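Local coordinates for sulfhydryl oxidase 1 (Homo sapiens, PDB 3LLK), which catalyses the oxidation of thiols to disulfides with molecular oxygen as electron acceptor, using bound FAD, at residues A22-I26 with F118-L122; Q40-L45 with H159-G163; I154-V158 with F171-A176. All coordinates share one frame; numbering follows the deposited sequence.

In the fold
Interactions 1 and 2 join the N-terminal part of the chain to the Erv1/Alr-like part. Both segments of interaction 3 belong to the latter. QSOX contains a pseudo-dimer of functional and degenerate sulfhydryl oxidase domains. Interactions 1 and 2 probably belong to the interface between those halves. All three contacts reach FAD, through P119 and C120, through F162 and through F171. Interactions 2 and 3 share helix 150-161, with centres about 11 Å apart. The centre of interaction 1 is about 15 Å from that of interaction 2. F162 bridges these two, its CD1 lying 3.6 Å from L122 CD2.

Interaction 1. Residues A22-I26 with F118-L122. With FAD (flavin-adenine dinucleotide), chain D.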
loop_
_atom_site.group_PDB
_atom_site.type_symbol
_atom_site.label_atom_id
_atom_site.label_comp_id
_atom_site.label_asym_id
_atom_site.label_seq_id
_atom_site.Cartn_x
_atom_site.Cartn_y
_atom_site.Cartn_z
ATOM N N ALA A 22 3.337 -4.406 7.217
ATOM C CA ALA A 22 2.268 -3.486 6.857
ATOM C C ALA A 22 0.932 -4.150 7.210
ATOM O O ALA A 22 0.089 -3.550 7.879
ATOM C CB ALA A 22 2.329 -3.156 5.350
ATOM N N LEU A 23 0.739 -5.390 6.767
ATOM C CA LEU A 23 -0.492 -6.119 7.085
ATOM C C LEU A 23 -0.713 -6.185 8.600
ATOM O O LEU A 23 -1.815 -5.948 9.098
ATOM C CB LEU A 23 -0.435 -7.552 6.541
ATOM C CG LEU A 23 -0.446 -7.774 5.020
ATOM C CD1 LEU A 23 -0.515 -9.272 4.741
ATOM C CD2 LEU A 23 -1.640 -7.067 4.397
ATOM N N HIS A 24 0.339 -6.520 9.332
ATOM C CA HIS A 24 0.245 -6.623 10.787
ATOM C C HIS A 24 -0.219 -5.300 11.415
ATOM O O HIS A 24 -1.133 -5.266 12.238
ATOM C CB HIS A 24 1.605 -6.995 11.370
ATOM C CG HIS A 24 1.620 -7.063 12.865
ATOM N ND1 HIS A 24 0.926 -8.019 13.574
ATOM C CD2 HIS A 24 2.216 -6.270 13.787
ATOM C CE1 HIS A 24 1.093 -7.814 14.869
ATOM N NE2 HIS A 24 1.872 -6.758 15.024
ATOM N N TYR A 25 0.435 -4.221 11.014
ATOM C CA TYR A 25 0.139 -2.894 11.528
ATOM C C TYR A 25 -1.286 -2.471 11.183
ATOM O O TYR A 25 -1.985 -1.866 11.994
ATOM C CB TYR A 25 1.138 -1.895 10.949
ATOM C CG TYR A 25 1.237 -0.615 11.724
ATOM C CD1 TYR A 25 2.177 -0.468 12.742
ATOM C CD2 TYR A 25 0.389 0.457 11.450
ATOM C CE1 TYR A 25 2.272 0.716 13.465
ATOM C CE2 TYR A 25 0.479 1.647 12.171
ATOM C CZ TYR A 25 1.421 1.766 13.173
ATOM O OH TYR A 25 1.522 2.935 13.884
ATOM N N ILE A 26 -1.715 -2.791 9.974
ATOM C CA ILE A 26 -3.063 -2.451 9.540
ATOM C C ILE A 26 -4.121 -3.113 10.421
ATOM O O ILE A 26 -4.981 -2.439 10.998
ATOM C CB ILE A 26 -3.293 -2.882 8.059
ATOM C CG1 ILE A 26 -2.551 -1.925 7.125
ATOM C CG2 ILE A 26 -4.772 -2.919 7.742
ATOM C CD1 ILE A 26 -2.410 -2.418 5.684
ATOM N N PHE A 118 5.876 2.483 8.847
ATOM C CA PHE A 118 4.590 2.075 8.310
ATOM C C PHE A 118 4.139 2.834 7.060
ATOM O O PHE A 118 3.730 2.212 6.093
ATOM C CB PHE A 118 3.496 2.174 9.385
ATOM C CG PHE A 118 2.128 1.809 8.882
ATOM C CD1 PHE A 118 1.859 0.513 8.430
ATOM C CD2 PHE A 118 1.117 2.763 8.824
ATOM C CE1 PHE A 118 0.604 0.176 7.928
ATOM C CE2 PHE A 118 -0.143 2.440 8.321
ATOM C CZ PHE A 118 -0.401 1.143 7.872
ATOM N N PRO A 119 4.189 4.184 7.078
ATOM C CA PRO A 119 3.771 4.985 5.918
ATOM C C PRO A 119 4.483 4.522 4.650
ATOM O O PRO A 119 3.885 4.434 3.581
ATOM C CB PRO A 119 4.155 6.409 6.327
ATOM C CG PRO A 119 3.957 6.388 7.815
ATOM C CD PRO A 119 4.580 5.057 8.200
ATOM N N CYS A 120 5.763 4.215 4.788
ATOM C CA CYS A 120 6.565 3.732 3.669
ATOM C C CYS A 120 6.023 2.376 3.223
ATOM O O CYS A 120 5.801 2.144 2.035
ATOM C CB CYS A 120 8.022 3.608 4.107
ATOM S SG CYS A 120 9.187 2.692 3.041
ATOM N N SER A 121 5.778 1.493 4.185
ATOM C CA SER A 121 5.279 0.166 3.869
ATOM C C SER A 121 3.894 0.196 3.250
ATOM O O SER A 121 3.551 -0.684 2.473
ATOM C CB SER A 121 5.254 -0.718 5.119
ATOM O OG SER A 121 4.166 -0.396 5.958
ATOM N N LEU A 122 3.102 1.208 3.593
ATOM C CA LEU A 122 1.752 1.316 3.054
ATOM C C LEU A 122 1.800 1.686 1.571
ATOM O O LEU A 122 1.060 1.116 0.766
ATOM C CB LEU A 122 0.940 2.344 3.846
ATOM C CG LEU A 122 -0.566 2.292 3.584
ATOM C CD1 LEU A 122 -1.090 0.885 3.879
ATOM C CD2 LEU A 122 -1.268 3.334 4.453
HETATM P PA FAD D . 7.802 6.672 0.785
HETATM O O1A FAD D . 7.049 6.100 1.936
HETATM O O2A FAD D . 7.371 7.897 0.059
HETATM O O5B FAD D . 8.055 5.574 -0.306
HETATM C C5B FAD D . 8.058 4.162 -0.085
HETATM C C4B FAD D . 9.026 3.679 -1.134
HETATM O O4B FAD D . 8.211 3.437 -2.313
HETATM C C3B FAD D . 10.401 4.271 -1.513
HETATM O O3B FAD D . 11.488 3.932 -0.653
HETATM C C2B FAD D . 10.486 3.838 -2.906
HETATM O O2B FAD D . 11.059 2.583 -3.111
HETATM C C1B FAD D . 9.041 3.790 -3.425
HETATM N N9A FAD D . 8.487 4.929 -4.087
HETATM C C8A FAD D . 8.760 6.320 -4.006
HETATM N N7A FAD D . 8.081 7.085 -4.795
HETATM C C5A FAD D . 7.294 6.167 -5.477
HETATM C C6A FAD D . 6.365 6.375 -6.514
HETATM N N6A FAD D . 6.107 7.578 -7.043
HETATM N N1A FAD D . 5.704 5.299 -7.075
HETATM C C2A FAD D . 5.956 4.008 -6.721
HETATM N N3A FAD D . 6.882 3.791 -5.690
HETATM C C4A FAD D . 7.525 4.923 -5.099
HETATM N N1 FAD D . 3.442 12.593 5.000
HETATM C C2 FAD D . 3.464 13.934 5.317
HETATM O O2 FAD D . 4.366 14.311 6.083
HETATM N N3 FAD D . 2.444 14.617 4.667
HETATM C C4 FAD D . 1.463 14.101 3.783
HETATM O O4 FAD D . 0.563 14.869 3.307
HETATM C C4X FAD D . 1.527 12.745 3.533
HETATM N N5 FAD D . 0.520 12.105 2.740
HETATM C C5X FAD D . 0.450 10.701 2.533
HETATM C C6 FAD D . -0.656 10.184 1.830
HETATM C C7 FAD D . -0.706 8.780 1.606
HETATM C C7M FAD D . -1.935 8.291 0.839
HETATM C C8 FAD D . 0.327 7.913 2.073
HETATM C C8M FAD D . 0.473 6.414 1.907
HETATM C C9 FAD D . 1.387 8.459 2.796
HETATM C C9A FAD D . 1.506 9.838 3.114
HETATM N N10 FAD D . 2.532 10.635 3.837
HETATM C C10 FAD D . 2.551 11.967 4.159
HETATM C "C1'" FAD D . 3.734 9.932 4.155
HETATM C "C2'" FAD D . 4.856 9.942 3.162
HETATM O "O2'" FAD D . 4.342 9.858 1.809
HETATM C "C3'" FAD D . 5.929 8.904 3.295
HETATM O "O3'" FAD D . 5.348 7.606 3.312
HETATM C "C4'" FAD D . 6.978 9.026 4.386
HETATM O "O4'" FAD D . 7.415 10.411 4.532
HETATM C "C5'" FAD D . 8.129 8.117 4.347
HETATM O "O5'" FAD D . 8.876 8.445 3.173
HETATM P P FAD D . 9.954 7.538 2.521
HETATM O O1P FAD D . 10.980 8.496 2.104
HETATM O O2P FAD D . 10.426 6.451 3.418
HETATM O O3P FAD D . 9.329 6.834 1.214
#
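Y25 and F118 lay their rings against each other in an offset stack. The centroids are 4.2 Å apart and the planes are tilted by 26°. The offset brings Y25 CD2 over the middle of the F118 ring, while F118 CB stands over the centre of the Y25 ring as a CH-pi contact. F118 reaches across because its CG is anti to the backbone N (chi1 178°). The edge of the same ring meets helix 16-30 at two points. I26 CG1 approaches F118 CZ at 3.8 Å, and the carbonyl oxygen of A22 lies near CE1 of F118. Further along, I26 CD1 touches L122 CD1 at 4.0 Å, the two side chains crossing at about a right angle. The backbones come nearest where A22 faces S121. Here A22 CB packs 3.4 Å from S121 OG. That hydroxyl turns back on its own helix and donates to F118 O at 2.6 Å, in the carbonyl plane and on a lone pair. F118 O also accepts from L122 N. The contact packs helix 16-30 on the first turns of helix 118-134, which carries P119 and C120 of the FAD pocket. C120 CA lies 3.0 Å from FAD O1A, and C120 is disulfide-bonded to C108. No hydrogen bond joins the two segments. The contact is therefore held by aromatic and aliphatic packing, and the S121 hydroxyl meets its polar need within its own helix.

Interaction 2. Residues Q40-L45 with H159-G163; sequences QRLVAL and HYFFG. With FAD (flavin-adenine dinucleotide), chain D.
This is a mixed polar and aromatic contact between the start of helix 39-55 and the C-terminal end of helix 150-161. R41 grips the backbone carbonyl of Y160 side-on with two nitrogens. R41 NE donates to Y160 O at 2.8 Å and 163°, and R41 NH2 adds a longer bond to the same oxygen at 3.3 Å. The oxygen lies close to the guanidinium plane. The bend in the R41 chain at chi3 (-65°) turns the guanidinium back to this carbonyl. A water accepts a weak bond from R41 NH2 and donates to H159 O. The Y160 ring lies over the backbone of helix 39-55, with R41 CA over its face, 4.1 Å from the centroid. A44 CB touches Y160 CD2 at 3.6 Å, and Q40 CB meets Y160 OH. The aliphatic part of R41 also packs on F161: R41 CG comes 3.3 Å from F161 CZ. L45 CB packs on F161 CE1 at 3.8 Å. An alanine in place of R41 would probably leave Y160 O without either of its arginine donors and uncover part of the F161 ring. F161 also packs on L37 of strand 36-38 and meets F34 at nearly a right angle. F162, in the loop that follows, extends to FAD and packs against F118 and L122 of helix 118-134.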
loop_
_atom_site.group_PDB
_atom_site.type_symbol
_atom_site.label_atom_id
_atom_site.label_comp_id
_atom_site.label_asym_id
_atom_site.label_seq_id
_atom_site.Cartn_x
_atom_site.Cartn_y
_atom_site.Cartn_z
ATOM N N GLN A 40 -19.826 2.769 6.504
ATOM C CA GLN A 40 -18.898 2.754 5.385
ATOM C C GLN A 40 -17.478 2.357 5.768
ATOM O O GLN A 40 -16.715 1.888 4.925
ATOM C CB GLN A 40 -18.896 4.119 4.699
ATOM C CG GLN A 40 -20.177 4.383 3.943
ATOM C CD GLN A 40 -20.580 3.189 3.093
ATOM O OE1 GLN A 40 -19.939 2.879 2.085
ATOM N NE2 GLN A 40 -21.641 2.500 3.512
ATOM N N ARG A 41 -17.111 2.563 7.027
ATOM C CA ARG A 41 -15.781 2.169 7.472
ATOM C C ARG A 41 -15.668 0.645 7.377
ATOM O O ARG A 41 -14.652 0.114 6.916
ATOM C CB ARG A 41 -15.526 2.621 8.915
ATOM C CG ARG A 41 -14.319 1.954 9.548
ATOM C CD ARG A 41 -13.803 2.704 10.774
ATOM N NE ARG A 41 -13.296 4.028 10.439
ATOM C CZ ARG A 41 -13.974 5.159 10.616
ATOM N NH1 ARG A 41 -15.199 5.133 11.128
ATOM N NH2 ARG A 41 -13.421 6.321 10.294
ATOM N N LEU A 42 -16.712 -0.051 7.820
ATOM C CA LEU A 42 -16.720 -1.505 7.767
ATOM C C LEU A 42 -16.744 -1.958 6.312
ATOM O O LEU A 42 -16.077 -2.921 5.953
ATOM C CB LEU A 42 -17.925 -2.076 8.523
ATOM C CG LEU A 42 -18.115 -3.599 8.422
ATOM C CD1 LEU A 42 -16.850 -4.325 8.873
ATOM C CD2 LEU A 42 -19.317 -4.025 9.264
ATOM N N VAL A 43 -17.506 -1.261 5.474
ATOM C CA VAL A 43 -17.565 -1.607 4.057
ATOM C C VAL A 43 -16.159 -1.441 3.454
ATOM O O VAL A 43 -15.683 -2.297 2.711
ATOM C CB VAL A 43 -18.556 -0.689 3.289
ATOM C CG1 VAL A 43 -18.552 -1.042 1.785
ATOM C CG2 VAL A 43 -19.966 -0.848 3.865
ATOM N N ALA A 44 -15.498 -0.339 3.794
ATOM C CA ALA A 44 -14.158 -0.068 3.290
ATOM C C ALA A 44 -13.189 -1.172 3.725
ATOM O O ALA A 44 -12.351 -1.615 2.937
ATOM C CB ALA A 44 -13.673 1.305 3.789
ATOM N N LEU A 45 -13.315 -1.621 4.973
ATOM C CA LEU A 45 -12.452 -2.675 5.495
ATOM C C LEU A 45 -12.659 -3.973 4.718
ATOM O O LEU A 45 -11.694 -4.641 4.348
ATOM C CB LEU A 45 -12.735 -2.916 6.978
ATOM C CG LEU A 45 -12.008 -4.086 7.647
ATOM C CD1 LEU A 45 -10.510 -3.984 7.409
ATOM C CD2 LEU A 45 -12.290 -4.079 9.140
ATOM N N HIS A 159 -9.028 6.813 3.539
ATOM C CA HIS A 159 -10.042 7.673 4.136
ATOM C C HIS A 159 -10.494 7.211 5.523
ATOM O O HIS A 159 -10.448 7.973 6.491
ATOM C CB HIS A 159 -11.269 7.749 3.220
ATOM C CG HIS A 159 -12.320 8.710 3.693
ATOM N ND1 HIS A 159 -13.631 8.644 3.273
ATOM C CD2 HIS A 159 -12.248 9.766 4.540
ATOM C CE1 HIS A 159 -14.323 9.616 3.841
ATOM N NE2 HIS A 159 -13.508 10.312 4.614
ATOM N N TYR A 160 -10.915 5.956 5.617
ATOM C CA TYR A 160 -11.431 5.420 6.874
ATOM C C TYR A 160 -10.482 4.834 7.921
ATOM O O TYR A 160 -10.885 4.654 9.071
ATOM C CB TYR A 160 -12.514 4.396 6.560
ATOM C CG TYR A 160 -13.769 5.021 5.985
ATOM C CD1 TYR A 160 -14.568 5.866 6.763
ATOM C CD2 TYR A 160 -14.138 4.798 4.657
ATOM C CE1 TYR A 160 -15.699 6.477 6.233
ATOM C CE2 TYR A 160 -15.279 5.410 4.114
ATOM C CZ TYR A 160 -16.049 6.249 4.911
ATOM O OH TYR A 160 -17.149 6.882 4.379
ATOM N N PHE A 161 -9.238 4.533 7.556
ATOM C CA PHE A 161 -8.332 3.939 8.539
ATOM C C PHE A 161 -6.928 4.505 8.676
ATOM O O PHE A 161 -6.300 4.343 9.719
ATOM C CB PHE A 161 -8.183 2.433 8.280
ATOM C CG PHE A 161 -9.415 1.635 8.563
ATOM C CD1 PHE A 161 -10.287 1.295 7.540
ATOM C CD2 PHE A 161 -9.692 1.193 9.854
ATOM C CE1 PHE A 161 -11.419 0.518 7.802
ATOM C CE2 PHE A 161 -10.813 0.423 10.124
ATOM C CZ PHE A 161 -11.681 0.081 9.096
ATOM N N PHE A 162 -6.417 5.149 7.638
ATOM C CA PHE A 162 -5.053 5.641 7.707
ATOM C C PHE A 162 -4.790 6.659 8.806
ATOM O O PHE A 162 -5.379 7.738 8.829
ATOM C CB PHE A 162 -4.618 6.197 6.349
ATOM C CG PHE A 162 -3.144 6.475 6.259
ATOM C CD1 PHE A 162 -2.232 5.696 6.968
ATOM C CD2 PHE A 162 -2.665 7.502 5.462
ATOM C CE1 PHE A 162 -0.877 5.935 6.889
ATOM C CE2 PHE A 162 -1.302 7.750 5.374
ATOM C CZ PHE A 162 -0.406 6.965 6.091
ATOM N N GLY A 163 -3.881 6.287 9.706
ATOM C CA GLY A 163 -3.510 7.117 10.837
ATOM C C GLY A 163 -3.362 8.597 10.554
ATOM O O GLY A 163 -4.354 9.324 10.518
HETATM P PA FAD D . 7.802 6.672 0.785
HETATM O O1A FAD D . 7.049 6.100 1.936
HETATM O O2A FAD D . 7.371 7.897 0.059
HETATM O O5B FAD D . 8.055 5.574 -0.306
HETATM C C5B FAD D . 8.058 4.162 -0.085
HETATM C C4B FAD D . 9.026 3.679 -1.134
HETATM O O4B FAD D . 8.211 3.437 -2.313
HETATM C C3B FAD D . 10.401 4.271 -1.513
HETATM O O3B FAD D . 11.488 3.932 -0.653
HETATM C C2B FAD D . 10.486 3.838 -2.906
HETATM O O2B FAD D . 11.059 2.583 -3.111
HETATM C C1B FAD D . 9.041 3.790 -3.425
HETATM N N9A FAD D . 8.487 4.929 -4.087
HETATM C C8A FAD D . 8.760 6.320 -4.006
HETATM N N7A FAD D . 8.081 7.085 -4.795
HETATM C C5A FAD D . 7.294 6.167 -5.477
HETATM C C6A FAD D . 6.365 6.375 -6.514
HETATM N N6A FAD D . 6.107 7.578 -7.043
HETATM N N1A FAD D . 5.704 5.299 -7.075
HETATM C C2A FAD D . 5.956 4.008 -6.721
HETATM N N3A FAD D . 6.882 3.791 -5.690
HETATM C C4A FAD D . 7.525 4.923 -5.099
HETATM N N1 FAD D . 3.442 12.593 5.000
HETATM C C2 FAD D . 3.464 13.934 5.317
HETATM O O2 FAD D . 4.366 14.311 6.083
HETATM N N3 FAD D . 2.444 14.617 4.667
HETATM C C4 FAD D . 1.463 14.101 3.783
HETATM O O4 FAD D . 0.563 14.869 3.307
HETATM C C4X FAD D . 1.527 12.745 3.533
HETATM N N5 FAD D . 0.520 12.105 2.740
HETATM C C5X FAD D . 0.450 10.701 2.533
HETATM C C6 FAD D . -0.656 10.184 1.830
HETATM C C7 FAD D . -0.706 8.780 1.606
HETATM C C7M FAD D . -1.935 8.291 0.839
HETATM C C8 FAD D . 0.327 7.913 2.073
HETATM C C8M FAD D . 0.473 6.414 1.907
HETATM C C9 FAD D . 1.387 8.459 2.796
HETATM C C9A FAD D . 1.506 9.838 3.114
HETATM N N10 FAD D . 2.532 10.635 3.837
HETATM C C10 FAD D . 2.551 11.967 4.159
HETATM C "C1'" FAD D . 3.734 9.932 4.155
HETATM C "C2'" FAD D . 4.856 9.942 3.162
HETATM O "O2'" FAD D . 4.342 9.858 1.809
HETATM C "C3'" FAD D . 5.929 8.904 3.295
HETATM O "O3'" FAD D . 5.348 7.606 3.312
HETATM C "C4'" FAD D . 6.978 9.026 4.386
HETATM O "O4'" FAD D . 7.415 10.411 4.532
HETATM C "C5'" FAD D . 8.129 8.117 4.347
HETATM O "O5'" FAD D . 8.876 8.445 3.173
HETATM P P FAD D . 9.954 7.538 2.521
HETATM O O1P FAD D . 10.980 8.496 2.104
HETATM O O2P FAD D . 10.426 6.451 3.418
HETATM O O3P FAD D . 9.329 6.834 1.214
HETATM O O HOH W 1 -10.866 8.330 9.209
#

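Interaction 3. Residues I154-V158 with F171-A176. With FAD (flavin-adenine dinucleotide), chain D.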
loop_
_atom_site.group_PDB
_atom_site.type_symbol
_atom_site.label_atom_id
_atom_site.label_comp_id
_atom_site.label_asym_id
_atom_site.label_seq_id
_atom_site.Cartn_x
_atom_site.Cartn_y
_atom_site.Cartn_z
ATOM N N ILE A 154 -8.370 1.099 -2.078
ATOM C CA ILE A 154 -7.228 1.762 -1.458
ATOM C C ILE A 154 -7.663 3.138 -0.971
ATOM O O ILE A 154 -7.300 3.563 0.130
ATOM C CB ILE A 154 -6.051 1.934 -2.455
ATOM C CG1 ILE A 154 -5.343 0.587 -2.650
ATOM C CG2 ILE A 154 -5.063 2.995 -1.938
ATOM C CD1 ILE A 154 -4.297 0.609 -3.736
ATOM N N ARG A 155 -8.437 3.843 -1.793
ATOM C CA ARG A 155 -8.910 5.166 -1.397
ATOM C C ARG A 155 -9.776 4.979 -0.156
ATOM O O ARG A 155 -9.668 5.724 0.811
ATOM C CB ARG A 155 -9.736 5.805 -2.523
ATOM C CG ARG A 155 -10.178 7.237 -2.220
ATOM C CD ARG A 155 -11.096 7.774 -3.305
ATOM N NE ARG A 155 -11.563 9.132 -3.025
ATOM C CZ ARG A 155 -12.388 9.803 -3.825
ATOM N NH1 ARG A 155 -12.834 9.243 -4.947
ATOM N NH2 ARG A 155 -12.771 11.030 -3.506
ATOM N N GLY A 156 -10.621 3.958 -0.190
ATOM C CA GLY A 156 -11.485 3.685 0.939
ATOM C C GLY A 156 -10.689 3.452 2.209
ATOM O O GLY A 156 -11.062 3.951 3.274
ATOM N N TYR A 157 -9.591 2.703 2.104
ATOM C CA TYR A 157 -8.772 2.415 3.275
ATOM C C TYR A 157 -8.125 3.671 3.838
ATOM O O TYR A 157 -8.126 3.898 5.042
ATOM C CB TYR A 157 -7.654 1.407 2.961
ATOM C CG TYR A 157 -6.827 1.096 4.198
ATOM C CD1 TYR A 157 -7.257 0.144 5.125
ATOM C CD2 TYR A 157 -5.687 1.838 4.502
ATOM C CE1 TYR A 157 -6.577 -0.055 6.330
ATOM C CE2 TYR A 157 -5.003 1.647 5.704
ATOM C CZ TYR A 157 -5.457 0.700 6.614
ATOM O OH TYR A 157 -4.810 0.537 7.821
ATOM N N VAL A 158 -7.538 4.470 2.957
ATOM C CA VAL A 158 -6.882 5.703 3.369
ATOM C C VAL A 158 -7.855 6.617 4.121
ATOM O O VAL A 158 -7.553 7.114 5.210
ATOM C CB VAL A 158 -6.317 6.438 2.131
ATOM C CG1 VAL A 158 -5.843 7.832 2.505
ATOM C CG2 VAL A 158 -5.153 5.612 1.540
ATOM N N PHE A 171 -3.876 12.792 0.142
ATOM C CA PHE A 171 -4.188 11.722 -0.800
ATOM C C PHE A 171 -5.600 11.859 -1.362
ATOM O O PHE A 171 -5.827 11.666 -2.560
ATOM C CB PHE A 171 -4.020 10.355 -0.120
ATOM C CG PHE A 171 -4.272 9.189 -1.035
ATOM C CD1 PHE A 171 -5.558 8.691 -1.213
ATOM C CD2 PHE A 171 -3.222 8.602 -1.739
ATOM C CE1 PHE A 171 -5.797 7.627 -2.075
ATOM C CE2 PHE A 171 -3.450 7.540 -2.605
ATOM C CZ PHE A 171 -4.742 7.049 -2.775
ATOM N N GLU A 172 -6.551 12.195 -0.501
ATOM C CA GLU A 172 -7.936 12.348 -0.939
ATOM C C GLU A 172 -8.078 13.550 -1.879
ATOM O O GLU A 172 -8.948 13.571 -2.755
ATOM C CB GLU A 172 -8.846 12.516 0.284
ATOM C CG GLU A 172 -10.304 12.823 -0.026
ATOM C CD GLU A 172 -10.977 11.753 -0.861
ATOM O OE1 GLU A 172 -10.439 10.630 -0.962
ATOM O OE2 GLU A 172 -12.064 12.033 -1.408
ATOM N N GLN A 173 -7.217 14.546 -1.694
ATOM C CA GLN A 173 -7.262 15.739 -2.529
ATOM C C GLN A 173 -7.012 15.343 -3.980
ATOM O O GLN A 173 -7.675 15.834 -4.898
ATOM C CB GLN A 173 -6.205 16.752 -2.060
ATOM C CG GLN A 173 -6.386 17.188 -0.607
ATOM C CD GLN A 173 -5.177 17.924 -0.039
ATOM O OE1 GLN A 173 -4.038 17.664 -0.427
ATOM N NE2 GLN A 173 -5.424 18.824 0.907
ATOM N N MET A 174 -6.065 14.431 -4.171
ATOM C CA MET A 174 -5.713 13.967 -5.499
ATOM C C MET A 174 -6.813 13.099 -6.105
ATOM O O MET A 174 -7.198 13.295 -7.259
ATOM C CB MET A 174 -4.384 13.196 -5.448
ATOM C CG MET A 174 -3.231 13.974 -4.794
ATOM S SD MET A 174 -1.576 13.282 -5.062
ATOM C CE MET A 174 -1.499 11.999 -3.780
ATOM N N ALA A 175 -7.331 12.157 -5.322
ATOM C CA ALA A 175 -8.375 11.252 -5.795
ATOM C C ALA A 175 -9.566 11.958 -6.445
ATOM O O ALA A 175 -9.877 11.719 -7.612
ATOM C CB ALA A 175 -8.857 10.367 -4.648
ATOM N N ALA A 176 -10.229 12.827 -5.690
ATOM C CA ALA A 176 -11.395 13.548 -6.205
ATOM C C ALA A 176 -11.024 14.434 -7.387
ATOM O O ALA A 176 -11.841 14.695 -8.273
ATOM C CB ALA A 176 -12.022 14.392 -5.095
HETATM P PA FAD D . 7.802 6.672 0.785
HETATM O O1A FAD D . 7.049 6.100 1.936
HETATM O O2A FAD D . 7.371 7.897 0.059
HETATM O O5B FAD D . 8.055 5.574 -0.306
HETATM C C5B FAD D . 8.058 4.162 -0.085
HETATM C C4B FAD D . 9.026 3.679 -1.134
HETATM O O4B FAD D . 8.211 3.437 -2.313
HETATM C C3B FAD D . 10.401 4.271 -1.513
HETATM O O3B FAD D . 11.488 3.932 -0.653
HETATM C C2B FAD D . 10.486 3.838 -2.906
HETATM O O2B FAD D . 11.059 2.583 -3.111
HETATM C C1B FAD D . 9.041 3.790 -3.425
HETATM N N9A FAD D . 8.487 4.929 -4.087
HETATM C C8A FAD D . 8.760 6.320 -4.006
HETATM N N7A FAD D . 8.081 7.085 -4.795
HETATM C C5A FAD D . 7.294 6.167 -5.477
HETATM C C6A FAD D . 6.365 6.375 -6.514
HETATM N N6A FAD D . 6.107 7.578 -7.043
HETATM N N1A FAD D . 5.704 5.299 -7.075
HETATM C C2A FAD D . 5.956 4.008 -6.721
HETATM N N3A FAD D . 6.882 3.791 -5.690
HETATM C C4A FAD D . 7.525 4.923 -5.099
HETATM N N1 FAD D . 3.442 12.593 5.000
HETATM C C2 FAD D . 3.464 13.934 5.317
HETATM O O2 FAD D . 4.366 14.311 6.083
HETATM N N3 FAD D . 2.444 14.617 4.667
HETATM C C4 FAD D . 1.463 14.101 3.783
HETATM O O4 FAD D . 0.563 14.869 3.307
HETATM C C4X FAD D . 1.527 12.745 3.533
HETATM N N5 FAD D . 0.520 12.105 2.740
HETATM C C5X FAD D . 0.450 10.701 2.533
HETATM C C6 FAD D . -0.656 10.184 1.830
HETATM C C7 FAD D . -0.706 8.780 1.606
HETATM C C7M FAD D . -1.935 8.291 0.839
HETATM C C8 FAD D . 0.327 7.913 2.073
HETATM C C8M FAD D . 0.473 6.414 1.907
HETATM C C9 FAD D . 1.387 8.459 2.796
HETATM C C9A FAD D . 1.506 9.838 3.114
HETATM N N10 FAD D . 2.532 10.635 3.837
HETATM C C10 FAD D . 2.551 11.967 4.159
HETATM C "C1'" FAD D . 3.734 9.932 4.155
HETATM C "C2'" FAD D . 4.856 9.942 3.162
HETATM O "O2'" FAD D . 4.342 9.858 1.809
HETATM C "C3'" FAD D . 5.929 8.904 3.295
HETATM O "O3'" FAD D . 5.348 7.606 3.312
HETATM C "C4'" FAD D . 6.978 9.026 4.386
HETATM O "O4'" FAD D . 7.415 10.411 4.532
HETATM C "C5'" FAD D . 8.129 8.117 4.347
HETATM O "O5'" FAD D . 8.876 8.445 3.173
HETATM P P FAD D . 9.954 7.538 2.521
HETATM O O1P FAD D . 10.980 8.496 2.104
HETATM O O2P FAD D . 10.426 6.451 3.418
HETATM O O3P FAD D . 9.329 6.834 1.214
#
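R155 reaches across to E172 with a fully extended side chain and forms a salt bridge. R155 NE donates to E172 OE1 at 2.8 Å and 166°, using the syn lone pair of that oxygen. R155 NH2 points at E172 OE2, but this second bond is modelled too short for its length to be trusted. The guanidinium and carboxylate planes are 25° apart, so the two groups are nearly coplanar and meet edge to edge. A bend at chi2 of E172 (59°) brings the carboxylate round to the arginine. This pair forms the more open side of the contact, where both residues are partly exposed and A176 is exposed. Even so, R155 is a knob set among F171, E172, A175 and A176. A175 CB covers one face of its guanidinium, 3.4 Å from R155 NE.

The buried side is apolar and centres on F171. V158 CG2 lies over one face of its ring, offset toward the rim, and V158 CG1 approaches F171 CD1 at 3.8 Å. I154 CG2 reaches F171 CZ more loosely, at 4.2 Å. R155 CA also touches the ring, at CE1, 4.0 Å away. I154 and V158 continue inward to F126 of helix 118-134, and F171 packs on L192 of helix 185-203. F171 belongs to the FAD pocket and lies beside the dimethyl end of the flavin. The two helix segments run roughly antiparallel. Charge pairing thus joins helices 150-161 and 165-179 at the outer side, while the apolar side sets F171 in the wall of the flavin pocket.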